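Local coordinates for protein type II restriction enzyme MunI (PDB 1D02) that recognises the double-stranded DNA sequence 5'-CAATTG-3' as a homodimer and cleaves each strand after the first cytosine, at residues Ile99-Asp103 / Gly116-Ser122; Leu146-Phe152 / Asp175-Trp180; Lys45-Leu49 / Lys93-Gly97; Val30-Phe35 / Leu189-Phe193. The protein carries 1 engineered substitution. One frame throughout, in Å; residues are numbered along the deposited sequence.

How the contacts relate
Contacts 1, 2 and 3 share one mixed sheet, because strand 93-101 enters both contact 3 and contact 1 and lies beside strand 148-153 of contact 2. The neighbouring strands are joined by probable hydrogen bonds, Trp149 N to Phe96 O (3.0 Å) and Lys100 N to Val151 O (2.8 Å). Contact 1 binds the DNA. The nearest atom of contact 3 is about 5 Å from the bound nucleic acid, that of contact 2 about 8 Å and that of contact 4 about 14 Å. Contact 4 closes a chain loop that encloses the other three and packs beside contact 2, with centres about 13 Å apart; it meets contact 3 where Leu95 CD2 touches Phe193 CD1 (4.1 Å).

Contact 1 (Ile99-Asp103 / Gly116-Ser122); sequences IKRQD and GNAHERS. With nucleotides of chain A.
Lys100 and Arg121 meet at what is probably the cleavage site, the phosphate of DA4 of chain A, consistent with cutting after the first cytosine. Lys100 occupies the lysine position of a (D/E)XK sequence on strand 93-101, consistent with the PDDEXK clan. Its CG packs on Ser122 CB (3.8 Å); beyond it the bends at chi2 and chi4 turn NZ to DA4 OP2 (3.1 Å). Arg121 grips the same oxygen through two nitrogens, with NH1 at 3.0 Å and NH2 at 3.1 Å from OP2; the two cations therefore converge on one anion. NH1 also donates to N7 of DA5 of chain A (3.0 Å), tying backbone recognition to base reading, and N7 of DA4 lies over one face of the guanidinium. Back on strand 93-101, Arg101 NH1 reaches DA5 OP2 at the edge of its guanidinium (2.8 Å); just beyond the strand, Asp103 N gives OP2 of DT6 of chain A a nearly straight bond (2.8 Å, 172°). Deeper in, Gln102 and His119 cross at about a right angle, amide and imidazole planes 77° apart. Ser122 OG donates a hydrogen bond to His119 O (2.7 Å), an oxygen that also accepts Ser122 N within the 3-10 turn. Arg121 NE is salt-bridged to Glu120 of the second subunit, so phosphate, base and dimer interface meet on one side chain. The contact joins the end of strand 93-101, paired with strand 148-153, to the loop leading into helix 128-138, and helix 160-170 flanks it through Glu165, which accepts from His119 NE2.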
# COMPACT_ATOMS: atom_id res chain seq x y z
N ILE D 99 7.67 2.61 -10.52
CA ILE D 99 7.30 2.06 -11.81
C ILE D 99 6.81 0.65 -11.51
O ILE D 99 7.58 -0.18 -11.00
CB ILE D 99 8.51 2.00 -12.77
CG1 ILE D 99 8.99 3.44 -13.10
CG2 ILE D 99 8.11 1.29 -14.06
CD1 ILE D 99 10.17 3.48 -14.02
N LYS D 100 5.55 0.38 -11.81
CA LYS D 100 4.99 -0.94 -11.54
C LYS D 100 4.60 -1.59 -12.85
O LYS D 100 3.67 -1.15 -13.52
CB LYS D 100 3.78 -0.80 -10.60
CG LYS D 100 4.20 -0.56 -9.14
CD LYS D 100 4.90 -1.81 -8.59
CE LYS D 100 5.73 -1.54 -7.34
NZ LYS D 100 6.93 -0.70 -7.64
N ARG D 101 5.34 -2.62 -13.25
CA ARG D 101 5.06 -3.32 -14.52
C ARG D 101 4.36 -4.60 -14.16
O ARG D 101 4.78 -5.30 -13.24
CB ARG D 101 6.37 -3.68 -15.24
CG ARG D 101 7.35 -2.52 -15.33
CD ARG D 101 8.66 -2.89 -16.07
NE ARG D 101 9.68 -1.84 -15.95
CZ ARG D 101 10.44 -1.64 -14.87
NH1 ARG D 101 10.31 -2.43 -13.81
NH2 ARG D 101 11.31 -0.64 -14.84
N GLN D 102 3.29 -4.93 -14.88
CA GLN D 102 2.58 -6.18 -14.57
C GLN D 102 1.71 -6.63 -15.73
O GLN D 102 1.25 -5.80 -16.54
CB GLN D 102 1.70 -5.98 -13.33
CG GLN D 102 1.12 -7.27 -12.70
CD GLN D 102 0.63 -7.02 -11.28
OE1 GLN D 102 -0.58 -7.17 -10.96
NE2 GLN D 102 1.55 -6.62 -10.42
N ASP D 103 1.50 -7.94 -15.83
CA ASP D 103 0.65 -8.48 -16.87
C ASP D 103 -0.81 -8.15 -16.58
O ASP D 103 -1.11 -7.49 -15.58
CB ASP D 103 0.84 -10.00 -16.99
CG ASP D 103 2.21 -10.37 -17.53
OD1 ASP D 103 2.78 -9.58 -18.32
OD2 ASP D 103 2.72 -11.46 -17.17
N GLY D 116 -2.90 -11.22 -11.05
CA GLY D 116 -1.77 -10.73 -10.26
C GLY D 116 -2.05 -9.58 -9.31
O GLY D 116 -2.87 -8.72 -9.64
N ASN D 117 -1.36 -9.54 -8.17
CA ASN D 117 -1.61 -8.48 -7.19
C ASN D 117 -0.36 -7.85 -6.59
O ASN D 117 -0.46 -7.07 -5.65
CB ASN D 117 -2.50 -9.01 -6.05
CG ASN D 117 -1.88 -10.20 -5.32
OD1 ASN D 117 -0.84 -10.70 -5.71
ND2 ASN D 117 -2.55 -10.66 -4.27
N ALA D 118 0.81 -8.14 -7.14
CA ALA D 118 2.02 -7.56 -6.57
C ALA D 118 2.02 -6.04 -6.69
O ALA D 118 2.69 -5.36 -5.89
CB ALA D 118 3.28 -8.15 -7.26
N HIS D 119 1.28 -5.49 -7.66
CA HIS D 119 1.24 -4.03 -7.82
C HIS D 119 0.75 -3.34 -6.56
O HIS D 119 0.96 -2.13 -6.36
CB HIS D 119 0.35 -3.59 -8.99
CG HIS D 119 -1.08 -4.01 -8.86
ND1 HIS D 119 -1.47 -5.33 -8.80
CD2 HIS D 119 -2.22 -3.28 -8.82
CE1 HIS D 119 -2.79 -5.40 -8.73
NE2 HIS D 119 -3.27 -4.16 -8.74
N GLU D 120 0.06 -4.09 -5.71
CA GLU D 120 -0.43 -3.53 -4.45
C GLU D 120 0.72 -3.00 -3.57
O GLU D 120 0.50 -2.14 -2.72
CB GLU D 120 -1.19 -4.59 -3.65
CG GLU D 120 -2.52 -4.99 -4.32
CD GLU D 120 -3.15 -6.24 -3.65
OE1 GLU D 120 -2.50 -6.85 -2.76
OE2 GLU D 120 -4.27 -6.60 -4.04
N ARG D 121 1.92 -3.54 -3.77
CA ARG D 121 3.08 -3.11 -2.97
C ARG D 121 3.33 -1.60 -3.08
O ARG D 121 3.85 -0.98 -2.15
CB ARG D 121 4.36 -3.84 -3.44
CG ARG D 121 4.34 -5.40 -3.26
CD ARG D 121 5.61 -6.02 -3.86
NE ARG D 121 6.65 -5.08 -3.56
CZ ARG D 121 7.48 -4.51 -4.43
NH1 ARG D 121 7.50 -4.80 -5.72
NH2 ARG D 121 8.16 -3.46 -4.01
N SER D 122 2.96 -1.03 -4.23
CA SER D 122 3.16 0.40 -4.46
C SER D 122 2.38 1.22 -3.47
O SER D 122 2.74 2.37 -3.20
CB SER D 122 2.77 0.79 -5.89
OG SER D 122 1.41 0.54 -6.15
P DT A 6 4.37 -9.96 -13.92
OP1 DT A 6 5.40 -9.36 -14.81
OP2 DT A 6 2.93 -9.65 -14.14
O5' DT A 6 4.55 -11.53 -13.93
C5' DT A 6 5.85 -12.07 -13.99
C4' DT A 6 6.00 -13.18 -12.98
O4' DT A 6 5.97 -12.65 -11.64
C3' DT A 6 4.88 -14.21 -13.05
O3' DT A 6 5.27 -15.30 -13.86
C2' DT A 6 4.70 -14.65 -11.60
C1' DT A 6 5.43 -13.62 -10.74
N1 DT A 6 4.47 -12.93 -9.88
C2 DT A 6 4.39 -13.26 -8.54
O2 DT A 6 5.12 -14.09 -8.02
N3 DT A 6 3.44 -12.57 -7.83
C4 DT A 6 2.57 -11.62 -8.33
O4 DT A 6 1.75 -11.09 -7.58
C5 DT A 6 2.72 -11.32 -9.74
C7 DT A 6 1.84 -10.29 -10.36
C6 DT A 6 3.65 -11.98 -10.43
P DA A 5 9.55 -6.24 -13.10
OP1 DA A 5 10.26 -6.91 -14.21
OP2 DA A 5 9.03 -4.88 -13.28
O5' DA A 5 8.30 -7.09 -12.55
C5' DA A 5 8.14 -8.44 -12.87
C4' DA A 5 7.03 -9.07 -12.06
O4' DA A 5 7.39 -9.09 -10.66
C3' DA A 5 5.60 -8.50 -12.13
O3' DA A 5 4.70 -9.57 -12.41
C2' DA A 5 5.32 -8.10 -10.68
C1' DA A 5 6.19 -9.10 -9.93
N9 DA A 5 6.50 -8.80 -8.54
C8 DA A 5 6.68 -7.58 -7.94
N7 DA A 5 6.96 -7.64 -6.67
C5 DA A 5 6.96 -9.00 -6.39
C6 DA A 5 7.19 -9.73 -5.20
N6 DA A 5 7.46 -9.16 -4.02
N1 DA A 5 7.10 -11.08 -5.26
C2 DA A 5 6.82 -11.64 -6.44
N3 DA A 5 6.59 -11.06 -7.62
C4 DA A 5 6.68 -9.73 -7.53
P DA A 4 10.34 -2.37 -7.74
OP1 DA A 4 10.24 -1.36 -8.82
OP2 DA A 4 9.22 -2.56 -6.79
O5' DA A 4 10.64 -3.78 -8.43
C5' DA A 4 11.75 -3.94 -9.30
C4' DA A 4 11.67 -5.28 -9.99
O4' DA A 4 11.88 -6.35 -9.05
C3' DA A 4 10.34 -5.57 -10.67
O3' DA A 4 10.61 -6.27 -11.89
C2' DA A 4 9.60 -6.43 -9.65
C1' DA A 4 10.73 -7.20 -8.98
N9 DA A 4 10.54 -7.54 -7.56
C8 DA A 4 10.27 -6.68 -6.52
N7 DA A 4 10.28 -7.26 -5.35
C5 DA A 4 10.54 -8.59 -5.63
C6 DA A 4 10.73 -9.71 -4.80
N6 DA A 4 10.67 -9.67 -3.46
N1 DA A 4 11.02 -10.90 -5.39
C2 DA A 4 11.10 -10.93 -6.73
N3 DA A 4 10.95 -9.95 -7.61
C4 DA A 4 10.68 -8.79 -6.99

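Contact 2 (Leu146-Phe152 / Asp175-Trp180); sequences LPFWVVF and DNYFMW
Trp149 and Phe178 lie side by side, pointing the same way, at the apolar centre of two parallel strands that frame the beta-alpha-beta unit 148-153, 160-170, 177-180. Trp149 CZ2 comes 3.8 Å from Phe178 CB; with CG anti to the backbone N (chi1 -179°) the indole slants toward strand 177-180, its edge at the Asn176-Tyr177 backbone. Val151 and Trp180 continue this face, Val151 CG1 being 4.1 Å from Trp180 CB, and helix 186-197 packs over it through Leu189. On the other face, covered by helix 160-170, the edge of the Phe152 ring meets Tyr177 CB, while Met179 SD makes an oblique Met-aromatic contact, 5.0 Å from the Phe152 ring centroid.

The strand axes run 4.7 Å apart at 19°, and parallel-strand hydrogen bonds run from Val150 N to Asn176 O, Phe178 N to Val150 O, Phe152 N to Phe178 O and Trp180 N to Phe152 O.

At the start of the ladder the Asn176 side-chain amide bonds to the backbone at Leu146 and Phe148. Its OD1 accepts Leu146 N (2.9 Å, 166°), the donor tilted out of the carbonyl plane, and ND2 bonds weakly to Leu146 O and more firmly to Phe148 O at 2.8 Å.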
# COMPACT_ATOMS: atom_id res chain seq x y z
N LEU D 146 -0.46 14.19 -3.79
CA LEU D 146 0.40 13.34 -2.96
C LEU D 146 1.83 13.59 -3.45
O LEU D 146 2.03 13.97 -4.61
CB LEU D 146 0.01 11.87 -3.12
CG LEU D 146 -1.46 11.62 -2.74
CD1 LEU D 146 -1.76 10.12 -2.79
CD2 LEU D 146 -1.75 12.17 -1.34
N PRO D 147 2.83 13.34 -2.61
CA PRO D 147 4.25 13.56 -2.94
C PRO D 147 4.94 12.52 -3.81
O PRO D 147 6.16 12.57 -3.95
CB PRO D 147 4.90 13.67 -1.57
CG PRO D 147 4.09 12.66 -0.76
CD PRO D 147 2.67 12.93 -1.20
N PHE D 148 4.18 11.59 -4.37
CA PHE D 148 4.78 10.55 -5.20
C PHE D 148 3.98 10.37 -6.48
O PHE D 148 2.85 10.85 -6.60
CB PHE D 148 4.82 9.22 -4.43
CG PHE D 148 3.45 8.71 -4.03
CD1 PHE D 148 2.70 7.93 -4.91
CD2 PHE D 148 2.92 9.02 -2.78
CE1 PHE D 148 1.43 7.45 -4.55
CE2 PHE D 148 1.66 8.55 -2.41
CZ PHE D 148 0.91 7.77 -3.28
N TRP D 149 4.59 9.67 -7.44
CA TRP D 149 3.93 9.42 -8.71
C TRP D 149 4.25 7.98 -9.10
O TRP D 149 5.42 7.62 -9.25
CB TRP D 149 4.48 10.39 -9.76
CG TRP D 149 3.86 10.25 -11.13
CD1 TRP D 149 2.59 9.86 -11.42
CD2 TRP D 149 4.48 10.59 -12.37
NE1 TRP D 149 2.37 9.95 -12.78
CE2 TRP D 149 3.52 10.39 -13.39
CE3 TRP D 149 5.76 11.06 -12.73
CZ2 TRP D 149 3.78 10.64 -14.74
CZ3 TRP D 149 6.02 11.31 -14.08
CH2 TRP D 149 5.04 11.09 -15.07
N VAL D 150 3.21 7.17 -9.26
CA VAL D 150 3.39 5.77 -9.63
C VAL D 150 3.03 5.62 -11.11
O VAL D 150 1.93 5.99 -11.54
CB VAL D 150 2.48 4.84 -8.78
CG1 VAL D 150 2.63 3.39 -9.25
CG2 VAL D 150 2.85 4.92 -7.27
N VAL D 151 3.99 5.14 -11.89
CA VAL D 151 3.76 4.90 -13.32
C VAL D 151 3.59 3.40 -13.53
O VAL D 151 4.49 2.62 -13.17
CB VAL D 151 4.93 5.42 -14.17
CG1 VAL D 151 4.70 5.08 -15.64
CG2 VAL D 151 5.06 6.95 -13.97
N PHE D 152 2.44 3.01 -14.07
CA PHE D 152 2.15 1.59 -14.35
C PHE D 152 2.49 1.33 -15.81
O PHE D 152 2.32 2.21 -16.66
CB PHE D 152 0.68 1.27 -14.09
CG PHE D 152 0.27 1.37 -12.63
CD1 PHE D 152 -0.31 2.55 -12.14
CD2 PHE D 152 0.47 0.31 -11.77
CE1 PHE D 152 -0.68 2.67 -10.79
CE2 PHE D 152 0.10 0.41 -10.41
CZ PHE D 152 -0.47 1.59 -9.92
N ASP D 175 -4.25 12.24 -10.30
CA ASP D 175 -3.05 12.63 -11.01
C ASP D 175 -1.76 12.03 -10.44
O ASP D 175 -0.69 12.22 -11.02
CB ASP D 175 -2.91 14.16 -11.06
CG ASP D 175 -4.06 14.82 -11.82
OD1 ASP D 175 -4.77 14.14 -12.60
OD2 ASP D 175 -4.24 16.05 -11.64
N ASN D 176 -1.87 11.33 -9.31
CA ASN D 176 -0.70 10.72 -8.69
C ASN D 176 -0.30 9.35 -9.26
O ASN D 176 0.60 8.71 -8.75
CB ASN D 176 -0.87 10.70 -7.17
CG ASN D 176 -0.63 12.08 -6.57
OD1 ASN D 176 -1.55 12.72 -6.08
ND2 ASN D 176 0.61 12.55 -6.66
N TYR D 177 -0.99 8.91 -10.31
CA TYR D 177 -0.54 7.71 -11.02
C TYR D 177 -0.72 7.97 -12.50
O TYR D 177 -1.46 8.89 -12.89
CB TYR D 177 -1.33 6.45 -10.61
CG TYR D 177 -2.74 6.41 -11.15
CD1 TYR D 177 -3.01 5.83 -12.39
CD2 TYR D 177 -3.78 6.95 -10.42
CE1 TYR D 177 -4.31 5.79 -12.88
CE2 TYR D 177 -5.08 6.92 -10.89
CZ TYR D 177 -5.34 6.34 -12.12
OH TYR D 177 -6.64 6.31 -12.56
N PHE D 178 -0.03 7.21 -13.34
CA PHE D 178 -0.20 7.34 -14.79
C PHE D 178 -0.07 5.96 -15.39
O PHE D 178 0.83 5.19 -15.01
CB PHE D 178 0.85 8.27 -15.41
CG PHE D 178 0.80 8.31 -16.91
CD1 PHE D 178 -0.21 9.02 -17.58
CD2 PHE D 178 1.75 7.64 -17.67
CE1 PHE D 178 -0.26 9.06 -18.99
CE2 PHE D 178 1.72 7.68 -19.07
CZ PHE D 178 0.72 8.39 -19.73
N MET D 179 -0.97 5.64 -16.32
CA MET D 179 -0.98 4.34 -17.01
C MET D 179 -0.26 4.54 -18.34
O MET D 179 -0.82 5.15 -19.26
CB MET D 179 -2.42 3.90 -17.30
CG MET D 179 -3.28 3.74 -16.08
SD MET D 179 -2.94 2.17 -15.29
CE MET D 179 -4.09 2.19 -13.92
N TRP D 180 0.98 4.05 -18.45
CA TRP D 180 1.74 4.21 -19.69
C TRP D 180 1.51 2.92 -20.47
O TRP D 180 2.16 1.91 -20.22
CB TRP D 180 3.22 4.43 -19.38
CG TRP D 180 4.00 5.00 -20.55
CD1 TRP D 180 3.48 5.57 -21.68
CD2 TRP D 180 5.43 5.02 -20.70
NE1 TRP D 180 4.50 5.95 -22.53
CE2 TRP D 180 5.71 5.62 -21.95
CE3 TRP D 180 6.49 4.60 -19.90
CZ2 TRP D 180 7.00 5.81 -22.42
CZ3 TRP D 180 7.80 4.79 -20.37
CH2 TRP D 180 8.04 5.38 -21.61

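Contact 3 (Lys45-Leu49 / Lys93-Gly97); sequences KPKHL and KILFG
Phe96 and His48 form an offset edge-to-face aromatic pair, the edge of Phe96 aimed at the imidazole face, with centroids 5.5 Å apart and planes at 66°. The touching rim of Phe96 is CE2 and CZ: CE2 stands 3.8 Å from His48 ND1, and CZ lies equally near His48 CB. ND1 is buried here without a polar partner in the model.

A CH-pi contact comes from Leu49, whose CD1 lies over the centre of the Phe96 ring, 3.9 Å from the centroid and 12° off the normal. The opposite face carries CG2 of Ile94, two residues back on the same strand, so the phenyl ring is sandwiched between two aliphatic groups.

Two further van der Waals contacts complete it: Ile94 CD1 meets the imidazole at His48 NE2 (3.6 Å), the two side chains coming from opposite directions, and Pro46 CG approaches the ring edge at Phe96 CD2 (4.3 Å).

No hydrogen bond crosses between the segments. Helix 128-138 adds Tyr134 edge-to-face on Phe96 and Ile137 on His48 and Leu49. This is consistent with the alpha/beta core of the PDDEXK clan, with helix 128-138 and the loop 45-49 packed on one face of the central mixed sheet.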
# COMPACT_ATOMS: atom_id res chain seq x y z
N LYS D 45 17.03 5.58 -9.27
CA LYS D 45 17.39 5.13 -7.91
C LYS D 45 18.01 6.20 -6.94
O LYS D 45 19.11 6.03 -6.40
CB LYS D 45 18.30 3.89 -7.99
CG LYS D 45 18.46 3.10 -6.69
CD LYS D 45 19.30 1.85 -6.91
CE LYS D 45 19.47 1.04 -5.63
NZ LYS D 45 20.39 -0.11 -5.83
N PRO D 46 17.30 7.33 -6.73
CA PRO D 46 17.72 8.43 -5.84
C PRO D 46 17.99 7.86 -4.44
O PRO D 46 17.36 6.88 -4.04
CB PRO D 46 16.50 9.35 -5.84
CG PRO D 46 15.35 8.39 -6.17
CD PRO D 46 15.95 7.56 -7.25
N LYS D 47 18.90 8.48 -3.69
CA LYS D 47 19.27 8.01 -2.36
C LYS D 47 18.74 8.84 -1.19
O LYS D 47 19.13 8.61 -0.05
CB LYS D 47 20.80 7.93 -2.28
CG LYS D 47 21.37 7.02 -3.36
CD LYS D 47 22.82 6.65 -3.10
CE LYS D 47 23.79 7.78 -3.31
NZ LYS D 47 25.21 7.26 -3.23
N HIS D 48 17.83 9.77 -1.47
CA HIS D 48 17.30 10.65 -0.42
C HIS D 48 16.60 9.99 0.73
O HIS D 48 16.53 10.56 1.81
CB HIS D 48 16.33 11.68 -1.01
CG HIS D 48 16.86 12.38 -2.22
ND1 HIS D 48 17.02 11.75 -3.43
CD2 HIS D 48 17.31 13.65 -2.39
CE1 HIS D 48 17.55 12.59 -4.30
NE2 HIS D 48 17.74 13.75 -3.70
N LEU D 49 16.07 8.79 0.51
CA LEU D 49 15.31 8.06 1.51
C LEU D 49 16.03 6.79 1.99
O LEU D 49 15.40 5.85 2.48
CB LEU D 49 13.94 7.70 0.90
CG LEU D 49 13.05 8.90 0.56
CD1 LEU D 49 12.33 8.68 -0.76
CD2 LEU D 49 12.04 9.13 1.69
N LYS D 93 12.82 21.21 -4.93
CA LYS D 93 11.66 20.38 -4.62
C LYS D 93 11.81 19.11 -5.48
O LYS D 93 12.29 19.16 -6.62
CB LYS D 93 10.34 21.09 -4.95
CG LYS D 93 10.00 22.18 -3.92
CD LYS D 93 8.62 22.77 -4.13
CE LYS D 93 8.29 23.77 -3.00
NZ LYS D 93 6.97 24.39 -3.23
N ILE D 94 11.41 17.97 -4.91
CA ILE D 94 11.57 16.68 -5.57
C ILE D 94 10.29 15.85 -5.54
O ILE D 94 9.60 15.79 -4.52
CB ILE D 94 12.66 15.84 -4.88
CG1 ILE D 94 13.96 16.63 -4.82
CG2 ILE D 94 12.86 14.52 -5.62
CD1 ILE D 94 15.00 16.07 -3.87
N LEU D 95 10.00 15.20 -6.67
CA LEU D 95 8.84 14.31 -6.79
C LEU D 95 9.47 12.92 -6.88
O LEU D 95 10.30 12.68 -7.76
CB LEU D 95 8.06 14.62 -8.08
CG LEU D 95 6.97 13.60 -8.47
CD1 LEU D 95 5.84 13.71 -7.44
CD2 LEU D 95 6.44 13.88 -9.88
N PHE D 96 9.10 12.02 -5.98
CA PHE D 96 9.64 10.66 -5.98
C PHE D 96 8.71 9.75 -6.75
O PHE D 96 7.49 9.93 -6.71
CB PHE D 96 9.84 10.20 -4.53
CG PHE D 96 10.93 10.93 -3.83
CD1 PHE D 96 10.64 11.98 -2.95
CD2 PHE D 96 12.26 10.63 -4.10
CE1 PHE D 96 11.69 12.72 -2.36
CE2 PHE D 96 13.29 11.35 -3.52
CZ PHE D 96 13.01 12.40 -2.65
N GLY D 97 9.27 8.78 -7.47
CA GLY D 97 8.41 7.94 -8.26
C GLY D 97 8.63 6.45 -8.21
O GLY D 97 9.66 5.98 -7.73

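Contact 4 (Val30-Phe35 / Leu189-Phe193); sequences VFNAVF and LVQHF
Phe31, Phe35 and Phe193 form an aromatic cluster between the two helical segments. The ring of Phe31 sends its edge toward the face of Phe193, centroids 5.8 Å apart and planes at 86°, which makes the pair nearly perpendicular. Phe35 also turns its edge to the Phe193 ring, on the same face as Phe31, with centroids 5.9 Å apart. Phe193 therefore offers one face to both partners; CG stands anti to the backbone N (chi1 168°), which turns the ring toward helix 27-34.

A CH-pi contact joins Val190 to Phe31: CG2 stands over one ring face, 4.3 Å from the centroid and offset toward the rim. The ring edge of Phe31 meets Phe193 CB, so the phenyl group is bounded by one helix on two sides.

This is helix-on-helix packing within the alpha/beta fold, between helices 27-34 and 186-197. Their short segments cross at -64° with axes 11.0 Å apart, a wide spacing that large side chains fill. Neither segment supplies a hydrogen bond to the other.

The aliphatic contacts centre on Val190. Its CG2 presses on Val30 CG1 at 3.4 Å, tighter than ordinary van der Waals contact, the two side chains sliding past each other. Val34 and Val190 instead reach tip to tip, CG1 to CG1 at 3.8 Å. Leu189 crosses Phe31 at about a right angle, placing CD2 3.7 Å from CE1. Leu15 of helix 12-21 touches Val30 and Val190, while Ile86 of strand 84-88 lies against Phe31, Phe35 and Phe193.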
# COMPACT_ATOMS: atom_id res chain seq x y z
N VAL D 30 13.36 8.93 -21.86
CA VAL D 30 12.33 9.90 -22.22
C VAL D 30 12.48 11.16 -21.34
O VAL D 30 12.56 12.29 -21.85
CB VAL D 30 10.91 9.29 -22.04
CG1 VAL D 30 9.82 10.37 -21.92
CG2 VAL D 30 10.60 8.35 -23.22
N PHE D 31 12.55 10.99 -20.02
CA PHE D 31 12.68 12.18 -19.20
C PHE D 31 14.06 12.83 -19.31
O PHE D 31 14.16 14.05 -19.24
CB PHE D 31 12.34 11.89 -17.73
CG PHE D 31 10.87 12.01 -17.43
CD1 PHE D 31 10.09 10.89 -17.15
CD2 PHE D 31 10.24 13.27 -17.47
CE1 PHE D 31 8.73 11.02 -16.92
CE2 PHE D 31 8.88 13.39 -17.24
CZ PHE D 31 8.12 12.27 -16.96
N ASN D 32 15.11 12.02 -19.48
CA ASN D 32 16.44 12.61 -19.64
C ASN D 32 16.45 13.48 -20.89
O ASN D 32 17.03 14.57 -20.90
CB ASN D 32 17.51 11.51 -19.76
CG ASN D 32 17.87 10.90 -18.43
OD1 ASN D 32 18.28 9.73 -18.35
ND2 ASN D 32 17.75 11.69 -17.38
N ALA D 33 15.80 13.02 -21.95
CA ALA D 33 15.79 13.83 -23.17
C ALA D 33 15.00 15.12 -22.98
O ALA D 33 15.47 16.21 -23.32
CB ALA D 33 15.20 13.03 -24.35
N VAL D 34 13.80 14.98 -22.44
CA VAL D 34 12.93 16.14 -22.27
C VAL D 34 13.43 17.15 -21.24
O VAL D 34 13.00 18.33 -21.22
CB VAL D 34 11.46 15.66 -22.00
CG1 VAL D 34 11.14 15.55 -20.49
CG2 VAL D 34 10.51 16.61 -22.69
N PHE D 35 14.35 16.72 -20.40
CA PHE D 35 14.92 17.64 -19.41
C PHE D 35 16.22 18.30 -19.88
O PHE D 35 16.79 19.13 -19.15
CB PHE D 35 15.17 16.93 -18.08
CG PHE D 35 13.91 16.57 -17.31
CD1 PHE D 35 13.98 15.68 -16.23
CD2 PHE D 35 12.68 17.14 -17.63
CE1 PHE D 35 12.85 15.37 -15.48
CE2 PHE D 35 11.54 16.84 -16.89
CZ PHE D 35 11.63 15.95 -15.80
N LEU D 189 3.52 10.38 -21.55
CA LEU D 189 4.05 10.24 -20.20
C LEU D 189 4.50 11.61 -19.68
O LEU D 189 4.14 12.02 -18.58
CB LEU D 189 5.25 9.27 -20.20
CG LEU D 189 6.06 9.18 -18.89
CD1 LEU D 189 5.21 8.51 -17.82
CD2 LEU D 189 7.36 8.38 -19.14
N VAL D 190 5.27 12.32 -20.50
CA VAL D 190 5.77 13.63 -20.09
C VAL D 190 4.62 14.64 -19.97
O VAL D 190 4.62 15.48 -19.04
CB VAL D 190 6.88 14.17 -21.07
CG1 VAL D 190 7.39 15.53 -20.58
CG2 VAL D 190 8.07 13.19 -21.11
N GLN D 191 3.63 14.56 -20.85
CA GLN D 191 2.51 15.50 -20.78
C GLN D 191 1.79 15.36 -19.44
O GLN D 191 1.33 16.35 -18.88
CB GLN D 191 1.52 15.29 -21.93
CG GLN D 191 2.10 15.71 -23.29
CD GLN D 191 1.15 15.44 -24.44
OE1 GLN D 191 0.50 14.37 -24.45
NE2 GLN D 191 1.08 16.28 -25.37
N HIS D 192 1.70 14.14 -18.91
CA HIS D 192 1.03 13.98 -17.61
C HIS D 192 1.80 14.76 -16.55
O HIS D 192 1.21 15.53 -15.79
CB HIS D 192 0.96 12.50 -17.21
CG HIS D 192 0.16 12.26 -15.96
ND1 HIS D 192 0.68 12.43 -14.70
CD2 HIS D 192 -1.14 11.93 -15.80
CE1 HIS D 192 -0.27 12.22 -13.80
NE2 HIS D 192 -1.39 11.92 -14.45
N PHE D 193 3.11 14.56 -16.49
CA PHE D 193 3.95 15.28 -15.54
C PHE D 193 3.84 16.80 -15.78
O PHE D 193 3.58 17.57 -14.87
CB PHE D 193 5.42 14.87 -15.72
CG PHE D 193 6.38 15.77 -14.99
CD1 PHE D 193 6.54 15.68 -13.62
CD2 PHE D 193 7.14 16.72 -15.70
CE1 PHE D 193 7.44 16.53 -12.94
CE2 PHE D 193 8.03 17.56 -15.05
CZ PHE D 193 8.19 17.47 -13.66